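Local coordinates for protein D-threo-3-hydroxyaspartate dehydratase (Delftia, PDB 3WQC) that catalyses the pyridoxal-phosphate-dependent deamination of D-threo-3-hydroxyaspartate to oxaloacetate and ammonia, and also dehydrates some other 3-hydroxyaspartate isomers and D-serine, at residues Gln104-Arg109 against Gln135-Glu140; Glu79-Phe84 against Arg109-Asp114. One frame throughout, in Å; residues are numbered along the deposited sequence.

Interaction 1. Residues Gln104-Arg109 against Gln135-Glu140; sequences QALQLR and QGEAFE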
ATOM      1  N   GLN B 104     -24.620   9.544  -3.901  1.00 12.03           N
ATOM      2  CA  GLN B 104     -23.595   9.586  -4.973  1.00 12.63           C
ATOM      3  C   GLN B 104     -23.966   8.688  -6.133  1.00 12.17           C
ATOM      4  O   GLN B 104     -23.805   9.051  -7.288  1.00 13.57           O
ATOM      5  CB  GLN B 104     -22.246   9.136  -4.397  1.00 15.34           C
ATOM      6  CG  GLN B 104     -21.245   9.479  -5.482  1.00 22.10           C
ATOM      7  CD  GLN B 104     -19.822   9.109  -5.176  1.00 23.71           C
ATOM      8  OE1 GLN B 104     -18.863   9.335  -6.050  1.00 32.31           O
ATOM      9  NE2 GLN B 104     -19.613   8.567  -3.949  1.00 18.16           N
ATOM     10  N   ALA B 105     -24.537   7.475  -5.843  1.00 11.59           N
ATOM     11  CA  ALA B 105     -24.928   6.588  -6.953  1.00 11.84           C
ATOM     12  C   ALA B 105     -26.083   7.269  -7.733  1.00 12.16           C
ATOM     13  O   ALA B 105     -26.056   7.143  -8.973  1.00 13.31           O
ATOM     14  CB  ALA B 105     -25.408   5.271  -6.354  1.00 12.47           C
ATOM     15  N   LEU B 106     -27.014   7.904  -7.030  1.00 10.81           N
ATOM     16  CA  LEU B 106     -28.141   8.631  -7.703  1.00 11.78           C
ATOM     17  C   LEU B 106     -27.558   9.698  -8.629  1.00 13.74           C
ATOM     18  O   LEU B 106     -28.003   9.825  -9.812  1.00 14.26           O
ATOM     19  CB  LEU B 106     -29.073   9.206  -6.635  1.00 13.79           C
ATOM     20  CG  LEU B 106     -30.224  10.045  -7.219  1.00 14.17           C
ATOM     21  CD1 LEU B 106     -31.138   9.198  -8.097  1.00 16.86           C
ATOM     22  CD2 LEU B 106     -30.936  10.780  -6.088  1.00 20.16           C
ATOM     23  N   GLN B 107     -26.623  10.490  -8.109  0.50 12.06           N
ATOM     24  CA  GLN B 107     -26.101  11.584  -8.944  0.50 12.51           C
ATOM     25  C   GLN B 107     -25.428  11.061 -10.203  0.50 13.10           C
ATOM     26  O   GLN B 107     -25.594  11.648 -11.288  0.50 13.55           O
ATOM     27  CB  GLN B 107     -25.098  12.375  -8.102  0.50 13.26           C
ATOM     28  CG  GLN B 107     -25.784  13.086  -6.938  0.50 19.58           C
ATOM     29  CD  GLN B 107     -24.874  13.310  -5.715  0.50 25.33           C
ATOM     30  OE1 GLN B 107     -23.649  13.114  -5.789  0.50 24.21           O
ATOM     31  NE2 GLN B 107     -25.479  13.741  -4.579  0.50 26.27           N
ATOM     32  N   LEU B 108     -24.621   9.981 -10.085  1.00 11.75           N
ATOM     33  CA  LEU B 108     -23.955   9.385 -11.248  1.00 12.34           C
ATOM     34  C   LEU B 108     -25.041   8.965 -12.280  1.00 12.73           C
ATOM     35  O   LEU B 108     -24.884   9.198 -13.481  1.00 14.05           O
ATOM     36  CB  LEU B 108     -23.111   8.197 -10.833  1.00 13.53           C
ATOM     37  CG  LEU B 108     -21.722   8.626 -10.398  1.00 14.25           C
ATOM     38  CD1 LEU B 108     -21.146   7.486  -9.565  1.00 17.55           C
ATOM     39  CD2 LEU B 108     -20.789   8.874 -11.619  1.00 18.39           C
ATOM     40  N   ARG B 109     -26.094   8.248 -11.788  1.00 12.52           N
ATOM     41  CA  ARG B 109     -27.127   7.822 -12.769  1.00 13.47           C
ATOM     42  C   ARG B 109     -27.837   9.043 -13.456  1.00 12.64           C
ATOM     43  O   ARG B 109     -28.105   8.979 -14.676  1.00 16.81           O
ATOM     44  CB  ARG B 109     -28.177   6.912 -12.056  1.00 12.88           C
ATOM     45  CG  ARG B 109     -27.567   5.531 -11.791  1.00 13.60           C
ATOM     46  CD  ARG B 109     -28.521   4.608 -11.020  1.00 16.35           C
ATOM     47  NE  ARG B 109     -29.731   4.365 -11.833  1.00 15.22           N
ATOM     48  CZ  ARG B 109     -29.811   3.486 -12.849  1.00 17.45           C
ATOM     49  NH1 ARG B 109     -28.772   2.635 -13.151  1.00 16.23           N
ATOM     50  NH2 ARG B 109     -30.949   3.412 -13.586  1.00 20.42           N
ATOM     51  N   GLN B 135     -36.759   9.369  -4.423  1.00 15.93           N
ATOM     52  CA  GLN B 135     -36.055  10.195  -5.443  1.00 16.59           C
ATOM     53  C   GLN B 135     -36.525   9.998  -6.871  1.00 18.76           C
ATOM     54  O   GLN B 135     -35.994  10.616  -7.781  1.00 23.13           O
ATOM     55  CB  GLN B 135     -34.541   9.891  -5.381  1.00 16.86           C
ATOM     56  CG  GLN B 135     -33.996  10.228  -3.986  1.00 16.47           C
ATOM     57  CD  GLN B 135     -34.056  11.689  -3.651  1.00 18.52           C
ATOM     58  OE1 GLN B 135     -33.940  12.536  -4.564  1.00 25.64           O
ATOM     59  NE2 GLN B 135     -34.323  12.020  -2.376  1.00 25.80           N
ATOM     60  N   GLY B 136     -37.482   9.090  -7.095  1.00 16.95           N
ATOM     61  CA  GLY B 136     -37.978   8.781  -8.451  1.00 18.60           C
ATOM     62  C   GLY B 136     -36.940   8.088  -9.332  1.00 17.01           C
ATOM     63  O   GLY B 136     -36.810   8.388 -10.536  1.00 22.38           O
ATOM     64  N   GLU B 137     -36.169   7.178  -8.721  1.00 15.64           N
ATOM     65  CA  GLU B 137     -35.100   6.499  -9.447  1.00 15.71           C
ATOM     66  C   GLU B 137     -35.278   4.985  -9.341  1.00 14.27           C
ATOM     67  O   GLU B 137     -35.312   4.448  -8.225  1.00 15.65           O
ATOM     68  CB  GLU B 137     -33.672   6.842  -8.893  1.00 15.85           C
ATOM     69  CG  GLU B 137     -32.521   6.257  -9.701  1.00 17.10           C
ATOM     70  CD  GLU B 137     -32.390   6.853 -11.093  1.00 19.37           C
ATOM     71  OE1 GLU B 137     -31.686   6.251 -11.942  1.00 20.10           O
ATOM     72  OE2 GLU B 137     -32.942   7.954 -11.332  1.00 22.92           O
ATOM     73  N   ALA B 138     -35.388   4.307 -10.495  1.00 15.52           N
ATOM     74  CA  ALA B 138     -35.461   2.852 -10.540  1.00 14.74           C
ATOM     75  C   ALA B 138     -34.001   2.376 -10.653  1.00 14.16           C
ATOM     76  O   ALA B 138     -33.473   2.099 -11.740  1.00 16.42           O
ATOM     77  CB  ALA B 138     -36.304   2.355 -11.678  1.00 16.56           C
ATOM     78  N   PHE B 139     -33.334   2.298  -9.520  1.00 12.11           N
ATOM     79  CA  PHE B 139     -31.951   1.769  -9.542  1.00 10.88           C
ATOM     80  C   PHE B 139     -31.888   0.381 -10.120  1.00 10.83           C
ATOM     81  O   PHE B 139     -32.841  -0.441  -9.837  1.00 13.35           O
ATOM     82  CB  PHE B 139     -31.399   1.649  -8.097  1.00 10.83           C
ATOM     83  CG  PHE B 139     -31.104   3.014  -7.473  1.00  9.70           C
ATOM     84  CD1 PHE B 139     -29.861   3.643  -7.777  1.00 12.90           C
ATOM     85  CD2 PHE B 139     -31.991   3.658  -6.574  1.00 12.26           C
ATOM     86  CE1 PHE B 139     -29.534   4.889  -7.162  1.00 12.45           C
ATOM     87  CE2 PHE B 139     -31.694   4.875  -6.017  1.00 13.69           C
ATOM     88  CZ  PHE B 139     -30.465   5.502  -6.292  1.00 13.64           C
ATOM     89  N   GLU B 140     -30.779   0.036 -10.814  1.00 11.17           N
ATOM     90  CA  GLU B 140     -30.580  -1.344 -11.245  1.00 11.15           C
ATOM     91  C   GLU B 140     -29.722  -2.004 -10.174  1.00 10.57           C
ATOM     92  O   GLU B 140     -28.605  -1.484  -9.829  1.00 12.11           O
ATOM     93  CB  GLU B 140     -29.874  -1.391 -12.596  1.00 13.19           C
ATOM     94  CG  GLU B 140     -29.700  -2.859 -13.008  1.00 13.20           C
ATOM     95  CD  GLU B 140     -29.237  -3.026 -14.435  1.00 14.92           C
ATOM     96  OE1 GLU B 140     -28.803  -4.196 -14.751  1.00 15.29           O
ATOM     97  OE2 GLU B 140     -29.365  -2.087 -15.297  1.00 18.95           O
TER

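Interaction 2. Residues Glu79-Phe84 against Arg109-Asp114; sequences EAEQFF and RRRGCD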
ATOM      1  N   GLU B  79     -13.889   5.245  -8.572  1.00 11.41           N
ATOM      2  CA  GLU B  79     -13.589   4.663  -9.877  1.00 11.10           C
ATOM      3  C   GLU B  79     -14.786   4.913 -10.815  1.00 12.31           C
ATOM      4  O   GLU B  79     -14.571   5.269 -11.991  1.00 12.53           O
ATOM      5  CB  GLU B  79     -13.382   3.184  -9.766  1.00 11.58           C
ATOM      6  CG  GLU B  79     -12.028   2.777  -9.226  1.00 11.91           C
ATOM      7  CD  GLU B  79     -12.152   1.376  -8.668  1.00 11.28           C
ATOM      8  OE1 GLU B  79     -12.116   1.204  -7.422  1.00 13.43           O
ATOM      9  OE2 GLU B  79     -12.328   0.418  -9.440  1.00 12.66           O
ATOM     10  N   ALA B  80     -16.029   4.704 -10.361  1.00 11.15           N
ATOM     11  CA  ALA B  80     -17.170   4.968 -11.293  1.00 12.02           C
ATOM     12  C   ALA B  80     -17.145   6.451 -11.773  1.00 12.16           C
ATOM     13  O   ALA B  80     -17.340   6.692 -12.979  1.00 13.61           O
ATOM     14  CB  ALA B  80     -18.480   4.675 -10.554  1.00 14.71           C
ATOM     15  N   GLU B  81     -16.861   7.415 -10.827  1.00 11.82           N
ATOM     16  CA  GLU B  81     -16.863   8.812 -11.223  1.00 15.16           C
ATOM     17  C   GLU B  81     -15.779   9.044 -12.297  1.00 14.74           C
ATOM     18  O   GLU B  81     -16.012   9.736 -13.330  1.00 17.05           O
ATOM     19  CB  GLU B  81     -16.723   9.621  -9.876  1.00 19.25           C
ATOM     20  CG  GLU B  81     -16.447  11.078  -9.979  1.00 23.71           C
ATOM     21  CD  GLU B  81     -16.122  11.659  -8.578  1.00 23.71           C
ATOM     22  OE1 GLU B  81     -14.873  11.932  -8.251  1.00 34.96           O
ATOM     23  OE2 GLU B  81     -17.095  11.844  -7.795  1.00 28.51           O
ATOM     24  N   GLN B  82     -14.559   8.486 -12.079  1.00 14.72           N
ATOM     25  CA  GLN B  82     -13.396   8.730 -12.985  1.00 16.94           C
ATOM     26  C   GLN B  82     -13.706   8.141 -14.345  1.00 14.10           C
ATOM     27  O   GLN B  82     -13.479   8.774 -15.390  1.00 16.99           O
ATOM     28  CB  GLN B  82     -12.120   8.058 -12.396  1.00 19.89           C
ATOM     29  CG  GLN B  82     -10.925   7.966 -13.404  1.00 21.53           C
ATOM     30  CD  GLN B  82      -9.597   7.452 -12.788  1.00 41.56           C
ATOM     31  OE1 GLN B  82      -8.960   8.075 -11.914  1.00 54.52           O
ATOM     32  NE2 GLN B  82      -9.118   6.379 -13.345  1.00 27.79           N
ATOM     33  N   PHE B  83     -14.113   6.882 -14.387  1.00 14.30           N
ATOM     34  CA  PHE B  83     -14.296   6.211 -15.670  1.00 14.13           C
ATOM     35  C   PHE B  83     -15.535   6.759 -16.407  1.00 13.48           C
ATOM     36  O   PHE B  83     -15.485   6.886 -17.646  1.00 16.47           O
ATOM     37  CB  PHE B  83     -14.332   4.652 -15.534  1.00 14.55           C
ATOM     38  CG  PHE B  83     -12.973   4.133 -15.290  1.00 12.57           C
ATOM     39  CD1 PHE B  83     -12.123   3.867 -16.360  1.00 16.68           C
ATOM     40  CD2 PHE B  83     -12.511   3.900 -13.985  1.00 14.97           C
ATOM     41  CE1 PHE B  83     -10.797   3.385 -16.129  1.00 16.25           C
ATOM     42  CE2 PHE B  83     -11.182   3.431 -13.741  1.00 15.18           C
ATOM     43  CZ  PHE B  83     -10.314   3.190 -14.825  1.00 14.91           C
ATOM     44  N   PHE B  84     -16.582   7.159 -15.651  1.00 14.26           N
ATOM     45  CA  PHE B  84     -17.726   7.801 -16.363  1.00 13.79           C
ATOM     46  C   PHE B  84     -17.319   9.168 -16.964  1.00 14.51           C
ATOM     47  O   PHE B  84     -17.711   9.453 -18.124  1.00 17.41           O
ATOM     48  CB  PHE B  84     -18.893   8.015 -15.400  1.00 14.90           C
ATOM     49  CG  PHE B  84     -20.058   8.738 -16.061  1.00 13.39           C
ATOM     50  CD1 PHE B  84     -20.768   8.109 -17.109  1.00 16.51           C
ATOM     51  CD2 PHE B  84     -20.413  10.030 -15.634  1.00 15.66           C
ATOM     52  CE1 PHE B  84     -21.802   8.835 -17.770  1.00 16.77           C
ATOM     53  CE2 PHE B  84     -21.460  10.731 -16.266  1.00 17.53           C
ATOM     54  CZ  PHE B  84     -22.129  10.114 -17.311  1.00 18.24           C
ATOM     55  N   ARG B 109     -26.094   8.248 -11.788  1.00 12.52           N
ATOM     56  CA  ARG B 109     -27.127   7.822 -12.769  1.00 13.47           C
ATOM     57  C   ARG B 109     -27.837   9.043 -13.456  1.00 12.64           C
ATOM     58  O   ARG B 109     -28.105   8.979 -14.676  1.00 16.81           O
ATOM     59  CB  ARG B 109     -28.177   6.912 -12.056  1.00 12.88           C
ATOM     60  CG  ARG B 109     -27.567   5.531 -11.791  1.00 13.60           C
ATOM     61  CD  ARG B 109     -28.521   4.608 -11.020  1.00 16.35           C
ATOM     62  NE  ARG B 109     -29.731   4.365 -11.833  1.00 15.22           N
ATOM     63  CZ  ARG B 109     -29.811   3.486 -12.849  1.00 17.45           C
ATOM     64  NH1 ARG B 109     -28.772   2.635 -13.151  1.00 16.23           N
ATOM     65  NH2 ARG B 109     -30.949   3.412 -13.586  1.00 20.42           N
ATOM     66  N   ARG B 110     -28.107  10.093 -12.666  1.00 12.78           N
ATOM     67  CA  ARG B 110     -28.781  11.261 -13.182  0.50 13.43           C
ATOM     68  C   ARG B 110     -27.923  11.974 -14.200  1.00 13.89           C
ATOM     69  O   ARG B 110     -28.501  12.568 -15.123  1.00 19.32           O
ATOM     70  CB  ARG B 110     -29.201  12.209 -12.076  0.50 15.36           C
ATOM     71  CG  ARG B 110     -30.323  11.672 -11.198  0.50 17.41           C
ATOM     72  CD  ARG B 110     -30.652  12.675 -10.039  0.50 24.03           C
ATOM     73  NE  ARG B 110     -31.935  12.414  -9.339  0.50 24.07           N
ATOM     74  CZ  ARG B 110     -32.378  13.022  -8.239  0.50 14.89           C
ATOM     75  NH1 ARG B 110     -31.673  13.998  -7.694  0.50 21.06           N
ATOM     76  NH2 ARG B 110     -33.571  12.587  -7.665  0.50 23.87           N
ATOM     77  N   ARG B 111     -26.595  11.875 -14.108  1.00 15.11           N
ATOM     78  CA  ARG B 111     -25.674  12.436 -15.151  1.00 17.32           C
ATOM     79  C   ARG B 111     -25.487  11.569 -16.368  1.00 14.71           C
ATOM     80  O   ARG B 111     -24.830  11.971 -17.323  1.00 19.69           O
ATOM     81  CB  ARG B 111     -24.179  12.588 -14.572  1.00 23.36           C
ATOM     82  CG  ARG B 111     -24.019  13.533 -13.532  1.00 27.13           C
ATOM     83  CD  ARG B 111     -22.528  13.958 -13.541  1.00 27.57           C
ATOM     84  NE  ARG B 111     -21.477  13.141 -13.019  1.00 25.16           N
ATOM     85  CZ  ARG B 111     -21.337  12.854 -11.688  1.00 21.31           C
ATOM     86  NH1 ARG B 111     -22.295  13.176 -10.750  1.00 24.65           N
ATOM     87  NH2 ARG B 111     -20.303  12.197 -11.301  1.00 24.11           N
ATOM     88  N   GLY B 112     -26.088  10.353 -16.380  1.00 14.95           N
ATOM     89  CA  GLY B 112     -26.055   9.503 -17.506  1.00 15.35           C
ATOM     90  C   GLY B 112     -25.222   8.262 -17.375  1.00 14.84           C
ATOM     91  O   GLY B 112     -25.063   7.513 -18.363  1.00 19.69           O
ATOM     92  N   CYS B 113     -24.768   7.952 -16.165  1.00 14.99           N
ATOM     93  CA  CYS B 113     -24.014   6.715 -15.994  1.00 14.63           C
ATOM     94  C   CYS B 113     -24.988   5.532 -15.740  1.00 13.65           C
ATOM     95  O   CYS B 113     -25.854   5.625 -14.871  1.00 15.93           O
ATOM     96  CB  CYS B 113     -23.073   6.874 -14.798  1.00 15.68           C
ATOM     97  SG  CYS B 113     -22.005   5.398 -14.528  1.00 16.78           S
ATOM     98  N   ASP B 114     -24.835   4.448 -16.484  1.00 13.72           N
ATOM     99  CA  ASP B 114     -25.705   3.266 -16.298  1.00 14.02           C
ATOM    100  C   ASP B 114     -25.050   2.434 -15.237  1.00 14.71           C
ATOM    101  O   ASP B 114     -24.443   1.359 -15.483  1.00 15.19           O
ATOM    102  CB  ASP B 114     -25.803   2.482 -17.563  1.00 16.18           C
ATOM    103  CG  ASP B 114     -26.926   1.451 -17.454  1.00 25.94           C
ATOM    104  OD1 ASP B 114     -27.944   1.794 -16.785  1.00 42.49           O
ATOM    105  OD2 ASP B 114     -26.909   0.409 -18.135  1.00 35.53           O
TER
HETATM  106  O   HOH W   1     -17.971  11.675 -13.061  1.00 22.72           O
HETATM  107  O   HOH W   2     -19.656  11.380  -8.353  1.00 24.35           O

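Interaction 1. Residues Gln104-Arg109 against Gln135-Glu140
The carboxylate of Glu137 receives Arg109 on its anti side: NE of Arg109 lies 2.7 Å from Glu137 OE1, with an N-H...O angle of 151°. The approach is close to both planes at once, although the guanidinium and carboxylate planes themselves stand 63° apart. The same oxygen also takes a second, weak bond, from Arg109 NH2 to Glu137 OE1, at 3.4 Å. A bend at chi3 (63°) carries the arginine chain across Phe139 to this meeting point, its CD lying 3.6 Å from CD1 of the ring. The CA of Phe139 and the backbone N of Glu140 cover one face of the guanidinium, so the charged group lies against the main chain that leads into strand 140-146. NH1 is held as well, by the carbonyl of Leu115.

Apolar groups fill in beside the ion pair. Leu106 forks over the loop: CD1 rests 3.6 Å from CB of Glu137, while CD2 reaches the CG of Gln135 at 3.8 Å. The ring of Phe139 presents CZ to CB of Leu106 at 4.0 Å, while CE1 of the ring is the atom nearest CB of Ala105. Above the centre of that ring lies CG of Glu137, from within the same loop. Phe131 of helix 122-135 and Leu117 of strand 114-119 also pack on Phe139. The loop starts with a Schellman motif at Gly136, then turns into the next strand of the alternating beta/alpha barrel of the alanine racemase-like domain. With NE and NH1 tied to different partners, rotation of the guanidinium is restricted, and the aliphatic part of the arginine can pack on an aromatic ring while its charge is met by a carboxylate.

Interaction 2. Residues Glu79-Phe84 against Arg109-Asp114
Arg111 NH2 is gripped through two waters that both lead back to Glu81. One accepts from NH2 at 3.0 Å and donates to the backbone carbonyl O of Glu81; the other accepts from the same nitrogen and donates to Glu81 OE2 at 2.7 Å. Both waters lie at the guanidinium edge, in its plane. The two charges thus meet through solvent, with Glu81 OE2 and Arg111 NH2 4.8 Å apart, and the direct touch is between the aliphatic CG of Glu81 and NH2.

The water on the Glu81 carbonyl also lies at the edge of the Phe84 ring, in its plane. In Phe84, CG stands anti to the backbone N (chi1 177°), which carries the ring outward from helix 77-85 to the turn that ends helix 102-110. That turn is a Schellman motif in which Gly112, with positive phi, is the first residue to leave the helical conformation; the chain then enters strand 114-119. In the alternating beta/alpha barrel of this domain the contact therefore joins two successive peripheral helices at their C-terminal ends, outside strand 90-93, whose Ile91 touches both Phe84 and Cys113.

The turn wraps around the ring from face to rim. CB of Cys113 sits over one face, 3.7 Å from the ring centroid and 20° off its normal, a CH-pi contact; SG lies obliquely, 4.7 Å from the same centroid. At the ring edge, CZ of Phe84 approaches the carbonyl O of Arg111 to 3.3 Å, near the ring plane, where aromatic hydrogens carry a slight positive charge. Farther round, CE2 of Phe84 meets CB of Arg111 at 3.7 Å, while the guanidinium plane is turned 57° from that of the ring.

Overall arrangement
Helix 102-110 and the turn after it serve both contacts, showing how one peripheral helix of a beta/alpha barrel can be fastened to its neighbours on two flanks. Interaction 1 joins it to the loop following helix 122-135 and is partly buried; a direct ion pair there lies among apolar side chains. Interaction 2 reaches back to helix 77-85 near the surface, where opposite charges are bridged by water and an aromatic ring supplies most of the packing. Arg109 belongs to both residue ranges, but its side chain works in interaction 1. Gln135 OE1 and Arg110 NH2 probably form a hydrogen bond linking the two regions, whose centres are about 11 Å apart.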